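Local coordinates for FdxN element excision controlling factor protein (Anabaena variabilis, PDB 2OKF) that probably binds nucleic acid as an XisH-family factor controlling excision of the fdxN element during site-specific recombination of nitrogen-fixation genes, at residues V58-F63 against Y97-L102; D19-T24 against I47-Q52; L28-G33 against G85-V90. All blocks are in the same frame, centred on the assembly; numbering follows the deposited sequence. Where two conformers were deposited one is given.

Contact 1 (V58-F63 against Y97-L102); sequences VEVKSF and YLAVPL. With EDO (1,2-ethanediol), chain G.
Val-58 and Val-60 pair with Tyr-97 and Ala-99 as neighbouring parallel strands, and the tight part of the contact lies here. Glu-59 sits astride both hydrogen bonds at its level: its N reaches Tyr-97 O at 2.9 Å, nearly along the C=O axis, and its O accepts Ala-99 N at 2.8 Å. The next rung is longer and more bent, Lys-61 N to Ala-99 O at 3.2 Å with 148° at the hydrogen. On the face of Val-58 and Ala-99, the valine CG1 lies 3.5 Å from the alanine CB. Helix 6-18 packs on that face through Val-12. On the other face, under helix 69-90, Leu-98 turns its CD1 methyl to the Glu-59 carboxylate, with OE2 at 3.5 Å; the glutamate chain, CG anti to the backbone N (chi1 173°) and extended beyond it, crosses the leucine obliquely. The two strands and helix 69-90 form a beta-alpha-beta unit, and Glu-59, Val-60 and Lys-61 match the (D/E)-X-K signature of the PD-(D/E)XK nuclease clan, consistent with an ancestral nuclease site. Lys-61 leads to the looser side. Its CG rests 3.7 Å from Leu-98 CD1; the bend at chi2 (-67°) then turns the rest of the chain away, and NZ runs to Gln-79 OE1 and to O1 of an ethanediol, 3.2 Å from NZ. Cut back to an alanine, this position would probably lose the cover on one flank of the Leu-98 methyl and leave Gln-79 OE1 without this donor. Past the last rung the chains spread, and Pro-101, the N-cap of helix 102-106, brings CD to 3.3 Å from Lys-61 O, a carbonyl that also accepts a hydrogen bond from Tyr-128 OH.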
loop_
_atom_site.group_PDB
_atom_site.type_symbol
_atom_site.label_atom_id
_atom_site.label_comp_id
_atom_site.label_asym_id
_atom_site.label_seq_id
_atom_site.Cartn_x
_atom_site.Cartn_y
_atom_site.Cartn_z
ATOM N N VAL A 58 5.452 0.188 15.458
ATOM C CA VAL A 58 5.565 1.447 14.777
ATOM C C VAL A 58 6.332 1.288 13.490
ATOM O O VAL A 58 7.470 0.816 13.472
ATOM C CB VAL A 58 6.296 2.503 15.649
ATOM C CG1 VAL A 58 6.348 3.838 14.917
ATOM C CG2 VAL A 58 5.587 2.649 16.973
ATOM N N GLU A 59 5.649 1.695 12.412
ATOM C CA GLU A 59 6.158 1.772 11.033
ATOM C C GLU A 59 6.730 3.177 10.823
ATOM O O GLU A 59 5.990 4.142 10.754
ATOM C CB GLU A 59 5.073 1.452 10.038
ATOM C CG GLU A 59 5.472 1.668 8.594
ATOM C CD GLU A 59 4.333 1.496 7.655
ATOM O OE1 GLU A 59 3.338 0.856 8.019
ATOM O OE2 GLU A 59 4.412 2.013 6.500
ATOM N N VAL A 60 8.056 3.274 10.804
ATOM C CA VAL A 60 8.697 4.578 10.687
ATOM C C VAL A 60 8.885 5.043 9.272
ATOM O O VAL A 60 9.495 4.349 8.504
ATOM C CB VAL A 60 10.062 4.619 11.408
ATOM C CG1 VAL A 60 10.685 6.015 11.294
ATOM C CG2 VAL A 60 9.878 4.249 12.846
ATOM N N LYS A 61 8.408 6.264 8.993
ATOM C CA LYS A 61 8.586 6.943 7.701
ATOM C C LYS A 61 9.126 8.357 7.911
ATOM O O LYS A 61 8.829 9.042 8.933
ATOM C CB LYS A 61 7.283 6.975 6.900
ATOM C CG LYS A 61 6.789 5.583 6.548
ATOM C CD LYS A 61 7.735 4.925 5.589
ATOM C CE LYS A 61 7.404 3.478 5.358
ATOM N NZ LYS A 61 8.181 2.933 4.243
ATOM N N SER A 62 9.968 8.778 6.988
ATOM C CA SER A 62 10.584 10.113 7.060
ATOM C C SER A 62 10.050 11.058 5.984
ATOM O O SER A 62 10.176 12.268 6.125
ATOM C CB SER A 62 12.075 9.966 6.889
ATOM O OG SER A 62 12.332 9.277 5.681
ATOM N N PHE A 63 9.445 10.499 4.929
ATOM C CA PHE A 63 8.874 11.298 3.857
ATOM C C PHE A 63 9.854 12.348 3.361
ATOM O O PHE A 63 9.586 13.551 3.383
ATOM C CB PHE A 63 7.519 11.903 4.272
ATOM C CG PHE A 63 6.392 10.908 4.223
ATOM C CD1 PHE A 63 5.684 10.715 3.050
ATOM C CD2 PHE A 63 6.067 10.153 5.326
ATOM C CE1 PHE A 63 4.671 9.787 2.991
ATOM C CE2 PHE A 63 5.049 9.210 5.260
ATOM C CZ PHE A 63 4.357 9.040 4.087
ATOM N N TYR A 97 1.016 1.595 14.378
ATOM C CA TYR A 97 0.971 3.026 14.077
ATOM C C TYR A 97 1.952 3.359 12.948
ATOM O O TYR A 97 3.051 2.802 12.922
ATOM C CB TYR A 97 1.362 3.871 15.326
ATOM C CG TYR A 97 0.349 3.797 16.398
ATOM C CD1 TYR A 97 0.354 2.708 17.279
ATOM C CD2 TYR A 97 -0.659 4.755 16.532
ATOM C CE1 TYR A 97 -0.612 2.568 18.235
ATOM C CE2 TYR A 97 -1.645 4.608 17.501
ATOM C CZ TYR A 97 -1.620 3.512 18.341
ATOM O OH TYR A 97 -2.592 3.355 19.331
ATOM N N LEU A 98 1.549 4.276 12.081
ATOM C CA LEU A 98 2.445 4.872 11.063
ATOM C C LEU A 98 3.049 6.091 11.719
ATOM O O LEU A 98 2.331 7.042 12.062
ATOM C CB LEU A 98 1.692 5.248 9.809
ATOM C CG LEU A 98 2.495 5.950 8.737
ATOM C CD1 LEU A 98 3.522 5.010 8.155
ATOM C CD2 LEU A 98 1.553 6.447 7.675
ATOM N N ALA A 99 4.371 6.118 11.835
ATOM C CA ALA A 99 5.064 7.296 12.414
ATOM C C ALA A 99 5.390 8.280 11.286
ATOM O O ALA A 99 6.015 7.913 10.316
ATOM C CB ALA A 99 6.335 6.878 13.125
ATOM N N VAL A 100 4.919 9.510 11.427
ATOM C CA VAL A 100 5.008 10.566 10.431
ATOM C C VAL A 100 5.696 11.806 11.071
ATOM O O VAL A 100 5.272 12.203 12.143
ATOM C CB VAL A 100 3.515 10.976 10.076
ATOM C CG1 VAL A 100 3.433 12.033 8.993
ATOM C CG2 VAL A 100 2.662 9.764 9.666
ATOM N N PRO A 101 6.636 12.439 10.408
ATOM C CA PRO A 101 7.126 13.722 10.942
ATOM C C PRO A 101 6.044 14.791 10.996
ATOM O O PRO A 101 5.114 14.811 10.188
ATOM C CB PRO A 101 8.213 14.111 9.937
ATOM C CG PRO A 101 8.666 12.844 9.362
ATOM C CD PRO A 101 7.435 12.025 9.228
ATOM N N LEU A 102 6.144 15.688 11.953
ATOM C CA LEU A 102 5.189 16.751 12.110
ATOM C C LEU A 102 5.103 17.609 10.872
ATOM O O LEU A 102 4.024 18.060 10.526
ATOM C CB LEU A 102 5.596 17.637 13.281
ATOM C CG LEU A 102 4.620 18.743 13.652
ATOM C CD1 LEU A 102 3.169 18.296 13.808
ATOM C CD2 LEU A 102 5.158 19.427 14.950
HETATM C C1 EDO G . 11.855 2.195 4.133
HETATM O O1 EDO G . 10.870 1.194 4.422
HETATM C C2 EDO G . 11.479 3.485 4.853
HETATM O O2 EDO G . 11.430 4.552 3.911
#

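Contact 2 (D19-T24 against I47-Q52); sequences DGWQIT and IAAERQ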
loop_
_atom_site.group_PDB
_atom_site.type_symbol
_atom_site.label_atom_id
_atom_site.label_comp_id
_atom_site.label_asym_id
_atom_site.label_seq_id
_atom_site.Cartn_x
_atom_site.Cartn_y
_atom_site.Cartn_z
ATOM N N ASP A 19 8.702 9.382 26.334
ATOM C CA ASP A 19 7.330 9.272 26.831
ATOM C C ASP A 19 7.141 8.015 27.701
ATOM O O ASP A 19 6.032 7.669 28.033
ATOM C CB ASP A 19 6.348 9.309 25.695
ATOM C CG ASP A 19 5.962 10.700 25.223
ATOM O OD1 ASP A 19 6.662 11.689 25.546
ATOM O OD2 ASP A 19 4.951 10.772 24.502
ATOM N N GLY A 20 8.232 7.360 28.051
ATOM C CA GLY A 20 8.110 6.186 28.915
ATOM C C GLY A 20 7.835 4.864 28.297
ATOM O O GLY A 20 7.531 3.923 29.017
ATOM N N TRP A 21 7.919 4.776 26.964
ATOM C CA TRP A 21 7.741 3.512 26.242
ATOM C C TRP A 21 9.031 2.705 26.323
ATOM O O TRP A 21 10.143 3.240 26.313
ATOM C CB TRP A 21 7.392 3.787 24.771
ATOM C CG TRP A 21 6.043 4.405 24.613
ATOM C CD1 TRP A 21 5.742 5.749 24.715
ATOM C CD2 TRP A 21 4.806 3.729 24.423
ATOM N NE1 TRP A 21 4.420 5.921 24.609
ATOM C CE2 TRP A 21 3.803 4.710 24.414
ATOM C CE3 TRP A 21 4.447 2.381 24.237
ATOM C CZ2 TRP A 21 2.455 4.388 24.240
ATOM C CZ3 TRP A 21 3.128 2.063 24.103
ATOM C CH2 TRP A 21 2.140 3.062 24.117
ATOM N N GLN A 22 8.872 1.409 26.494
ATOM C CA GLN A 22 9.961 0.454 26.532
ATOM C C GLN A 22 10.029 -0.198 25.170
ATOM O O GLN A 22 9.034 -0.766 24.707
ATOM C CB GLN A 22 9.658 -0.617 27.579
ATOM C CG GLN A 22 10.673 -1.771 27.612
ATOM C CD GLN A 22 10.258 -2.958 28.513
ATOM O OE1 GLN A 22 9.213 -2.936 29.198
ATOM N NE2 GLN A 22 11.072 -4.014 28.483
ATOM N N ILE A 23 11.178 -0.094 24.520
ATOM C CA ILE A 23 11.388 -0.736 23.258
ATOM C C ILE A 23 11.673 -2.240 23.484
ATOM O O ILE A 23 12.605 -2.575 24.243
ATOM C CB ILE A 23 12.525 -0.091 22.498
ATOM C CG1 ILE A 23 12.393 1.454 22.397
ATOM C CG2 ILE A 23 12.686 -0.742 21.135
ATOM C CD1 ILE A 23 11.192 1.959 21.760
ATOM N N THR A 24 10.895 -3.146 22.885
ATOM C CA THR A 24 11.093 -4.577 23.132
ATOM C C THR A 24 11.707 -5.339 21.966
ATOM O O THR A 24 12.334 -6.399 22.176
ATOM C CB THR A 24 9.793 -5.240 23.573
ATOM O OG1 THR A 24 8.794 -5.090 22.538
ATOM C CG2 THR A 24 9.340 -4.631 24.895
ATOM N N ILE A 47 9.360 -1.098 14.826
ATOM C CA ILE A 47 9.712 -1.007 16.234
ATOM C C ILE A 47 8.568 -1.574 17.065
ATOM O O ILE A 47 7.429 -1.187 16.870
ATOM C CB ILE A 47 9.908 0.455 16.696
ATOM C CG1 ILE A 47 11.023 1.123 15.910
ATOM C CG2 ILE A 47 10.179 0.504 18.184
ATOM C CD1 ILE A 47 11.107 2.670 16.083
ATOM N N ALA A 48 8.867 -2.483 17.987
ATOM C CA ALA A 48 7.869 -2.991 18.928
ATOM C C ALA A 48 8.151 -2.283 20.258
ATOM O O ALA A 48 9.306 -2.199 20.696
ATOM C CB ALA A 48 7.997 -4.463 19.137
ATOM N N ALA A 49 7.106 -1.798 20.920
ATOM C CA ALA A 49 7.279 -1.141 22.192
ATOM C C ALA A 49 6.076 -1.386 23.039
ATOM O O ALA A 49 5.018 -1.831 22.560
ATOM C CB ALA A 49 7.486 0.369 22.004
ATOM N N GLU A 50 6.248 -1.124 24.331
ATOM C CA GLU A 50 5.123 -1.260 25.231
ATOM C C GLU A 50 5.204 -0.322 26.395
ATOM O O GLU A 50 6.270 0.179 26.707
ATOM C CB GLU A 50 4.960 -2.702 25.721
ATOM C CG GLU A 50 6.031 -3.204 26.559
ATOM C CD GLU A 50 5.689 -4.629 26.987
ATOM O OE1 GLU A 50 5.791 -5.540 26.142
ATOM O OE2 GLU A 50 5.299 -4.834 28.167
ATOM N N ARG A 51 4.049 -0.040 26.999
ATOM C CA ARG A 51 4.004 0.834 28.168
ATOM C C ARG A 51 2.797 0.454 28.995
ATOM O O ARG A 51 1.671 0.483 28.483
ATOM C CB ARG A 51 3.909 2.299 27.707
ATOM C CG ARG A 51 4.151 3.325 28.825
ATOM C CD ARG A 51 4.143 4.749 28.256
ATOM N NE ARG A 51 2.793 5.093 27.821
ATOM C CZ ARG A 51 2.376 6.327 27.598
ATOM N NH1 ARG A 51 3.222 7.374 27.758
ATOM N NH2 ARG A 51 1.130 6.499 27.241
ATOM N N GLN A 52 3.032 0.142 30.270
ATOM C CA GLN A 52 1.959 -0.250 31.163
ATOM C C GLN A 52 1.097 -1.331 30.511
ATOM O O GLN A 52 -0.135 -1.258 30.506
ATOM C CB GLN A 52 1.139 0.990 31.519
ATOM C CG GLN A 52 0.443 0.913 32.867
ATOM C CD GLN A 52 -0.199 2.232 33.246
ATOM O OE1 GLN A 52 -0.576 3.012 32.372
ATOM N NE2 GLN A 52 -0.350 2.470 34.545
HETATM O O HOH W 1 6.192 -5.047 23.527
#
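The indole of Trp-21 and the guanidinium of Arg-51 lie face over face, their planes only 14° apart. Arg-51 CB sits over the same indole, 3.6 Å from the centroid of the six-membered ring and 17° off its normal, a CH-pi contact. From there the arginine chain crosses the ring, bending at chi3 (69°), and lays NE and CZ above CE2 and NE1. Asp-19 CB and Glu-50 N lie at the edge of the indole, in its plane. At the edge of the guanidinium NH1 grips Asp-19 O at 2.8 Å, close to the guanidinium plane and in the plane of the carbonyl, which fixes the rotation of the group over the tryptophan. Gly-20, between Asp-19 and Trp-21 in the chain, has positive phi and is the C-prime residue of the Schellman motif ending helix 6-18. Below this clamp the chains pair as antiparallel strands. Gln-22 and Glu-50 form a hydrogen-bonded pair, Gln-22 N to Glu-50 O at 2.9 Å and Glu-50 N to Gln-22 O at 2.8 Å, and their side chains run side by side. Thr-24 N adds a bond of 2.9 Å to Ala-48 O, approaching from above the carbonyl plane. A water 2.8 Å from Thr-24 OG1 donates to Glu-50 OE1 at 2.7 Å, tying the two side chains together on the polar face. On the reverse face, in the non-hydrogen-bonded pair with Ala-49, Ile-23 sends CD1 to within 4.0 Å of Ala-49 CB and also touches Ile-47 CG2. Strand 22-25 is an edge strand of this chain's mixed sheet; Leu-16 of helix 6-18 packs on Trp-21 and Ile-23, Trp-138 meets the indole, and strand 54-60 flanks 47-51 on its far side.

Contact 3 (L28-G33 against G85-V90); sequences LTISVG and GALRKV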
loop_
_atom_site.group_PDB
_atom_site.type_symbol
_atom_site.label_atom_id
_atom_site.label_comp_id
_atom_site.label_asym_id
_atom_site.label_seq_id
_atom_site.Cartn_x
_atom_site.Cartn_y
_atom_site.Cartn_z
ATOM N N LEU A 28 10.987 -5.738 14.862
ATOM C CA LEU A 28 9.944 -6.682 15.169
ATOM C C LEU A 28 9.794 -7.472 13.867
ATOM O O LEU A 28 9.411 -6.899 12.844
ATOM C CB LEU A 28 8.626 -5.968 15.467
ATOM C CG LEU A 28 7.417 -6.890 15.605
ATOM C CD1 LEU A 28 7.556 -7.848 16.750
ATOM C CD2 LEU A 28 6.208 -5.973 15.768
ATOM N N THR A 29 10.062 -8.764 13.903
ATOM C CA THR A 29 9.925 -9.583 12.686
ATOM C C THR A 29 8.596 -10.299 12.718
ATOM O O THR A 29 8.145 -10.733 13.778
ATOM C CB THR A 29 11.066 -10.573 12.514
ATOM O OG1 THR A 29 11.194 -11.372 13.703
ATOM C CG2 THR A 29 12.376 -9.796 12.243
ATOM N N ILE A 30 7.970 -10.399 11.549
ATOM C CA ILE A 30 6.663 -11.030 11.436
ATOM C C ILE A 30 6.712 -12.086 10.321
ATOM O O ILE A 30 7.048 -11.772 9.178
ATOM C CB ILE A 30 5.571 -9.977 11.105
ATOM C CG1 ILE A 30 5.670 -8.768 12.046
ATOM C CG2 ILE A 30 4.151 -10.595 11.178
ATOM C CD1 ILE A 30 4.791 -7.605 11.641
ATOM N N SER A 31 6.402 -13.327 10.667
ATOM C CA SER A 31 6.318 -14.393 9.672
ATOM C C SER A 31 4.930 -15.012 9.761
ATOM O O SER A 31 4.513 -15.455 10.817
ATOM C CB SER A 31 7.399 -15.447 9.903
ATOM O OG SER A 31 8.679 -14.925 9.563
ATOM N N VAL A 32 4.176 -15.021 8.667
ATOM C CA VAL A 32 2.873 -15.622 8.745
ATOM C C VAL A 32 2.364 -15.974 7.366
ATOM O O VAL A 32 2.665 -15.287 6.380
ATOM C CB VAL A 32 1.832 -14.708 9.467
ATOM C CG1 VAL A 32 1.572 -13.493 8.673
ATOM C CG2 VAL A 32 0.518 -15.465 9.737
ATOM N N GLY A 33 1.634 -17.079 7.304
ATOM C CA GLY A 33 0.976 -17.476 6.085
ATOM C C GLY A 33 1.862 -17.604 4.881
ATOM O O GLY A 33 1.445 -17.268 3.779
ATOM N N GLY A 85 -2.582 -6.394 8.936
ATOM C CA GLY A 85 -3.286 -7.631 8.684
ATOM C C GLY A 85 -2.512 -8.822 9.244
ATOM O O GLY A 85 -3.091 -9.768 9.785
ATOM N N ALA A 86 -1.185 -8.790 9.108
ATOM C CA ALA A 86 -0.351 -9.861 9.648
ATOM C C ALA A 86 -0.401 -9.857 11.189
ATOM O O ALA A 86 -0.533 -10.903 11.816
ATOM C CB ALA A 86 1.076 -9.702 9.152
ATOM N N LEU A 87 -0.281 -8.697 11.803
ATOM C CA LEU A 87 -0.285 -8.612 13.264
ATOM C C LEU A 87 -1.599 -9.128 13.873
ATOM O O LEU A 87 -1.580 -9.702 14.941
ATOM C CB LEU A 87 -0.006 -7.178 13.734
ATOM C CG LEU A 87 1.448 -6.805 13.555
ATOM C CD1 LEU A 87 1.635 -5.268 13.731
ATOM C CD2 LEU A 87 2.325 -7.534 14.610
ATOM N N ARG A 88 -2.729 -8.902 13.209
ATOM C CA ARG A 88 -3.985 -9.425 13.703
ATOM C C ARG A 88 -3.903 -10.918 13.944
ATOM O O ARG A 88 -4.468 -11.425 14.887
ATOM C CB ARG A 88 -5.141 -9.223 12.716
ATOM C CG ARG A 88 -5.687 -7.921 12.663
ATOM C CD ARG A 88 -6.927 -7.915 11.757
ATOM N NE ARG A 88 -7.111 -6.534 11.450
ATOM C CZ ARG A 88 -7.676 -6.070 10.356
ATOM N NH1 ARG A 88 -8.188 -6.850 9.405
ATOM N NH2 ARG A 88 -7.746 -4.739 10.242
ATOM N N LYS A 89 -3.226 -11.614 13.030
ATOM C CA LYS A 89 -3.130 -13.060 13.033
ATOM C C LYS A 89 -1.900 -13.623 13.751
ATOM O O LYS A 89 -1.741 -14.860 13.839
ATOM C CB LYS A 89 -3.181 -13.535 11.584
ATOM C CG LYS A 89 -4.429 -13.045 10.813
ATOM C CD LYS A 89 -5.701 -13.699 11.262
ATOM C CE LYS A 89 -6.891 -13.268 10.389
ATOM N NZ LYS A 89 -7.395 -11.856 10.688
ATOM N N VAL A 90 -1.090 -12.750 14.346
ATOM C CA VAL A 90 0.112 -13.159 15.053
ATOM C C VAL A 90 0.202 -12.575 16.481
ATOM O O VAL A 90 0.459 -13.282 17.448
ATOM C CB VAL A 90 1.363 -12.783 14.239
ATOM C CG1 VAL A 90 2.607 -13.208 14.999
ATOM C CG2 VAL A 90 1.335 -13.492 12.913
#
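Ile-30 reaches across to the last turns of helix 69-90 with both branches of its side chain. At CB the chain divides. CG2, anti to the backbone N, comes 3.8 Å from Ala-86 CB. More loosely, Ile-30 CG2 also meets Val-90 CG2 at 4.4 Å. The other branch runs through CG1, and with chi2 at 170° it is stretched out to place CD1 beside Leu-87, 3.9 Å from the leucine CD2 and as near to its CG; the two side chains cross at about a right angle. Ile-30 therefore straddles one turn of the helix surface, with Ala-86 and Val-90 under its methyl and Leu-87 at its tip. Val-32, two residues on, uses the same helix ridge. Its CG1 stands between the backbone N and the carbonyl carbon (chi1 66°) and lies 3.9 Å from Ala-86 CB, while its CB meets Val-90 CG2 at 3.7 Å, the two valines sliding past each other in opposite directions. Leu-28 adds a looser touch, CD2 to Leu-87 CD2 at 4.3 Å. The side chains meet only through apolar atoms and pin the chain around the short strand 31-32 to the C-terminal end of helix 69-90. Ala-57 of strand 54-60 lies against Leu-28 and Leu-87, Leu-46 packs on Leu-28 and Ile-30, and Phe-113 of the second subunit rests on Val-32 and Ala-86.

Overall arrangement
From the N terminus, helix 6-18 leads into contact 2, whose pairing of 19-24 with 47-52 closes a loop of 22 residues. Segment 28-33 lies in that loop but finds its partner, 85-90, far beyond it, so contact 3 crosses contact 2; Leu-28 and Ala-48 touch where they meet. Contact 1 opens only after contact 2 has closed, and the two join edge to edge through adjacent strands 47-51 and 54-60. The 33 residues between its segments hold helix 69-90, whose end contact 3 clasps, crossing contact 1 too. Contact 2 ties the edge strand to the sheet, contact 1 forms its centre, and contact 3 fastens the chain around strand 31-32 to helix 69-90.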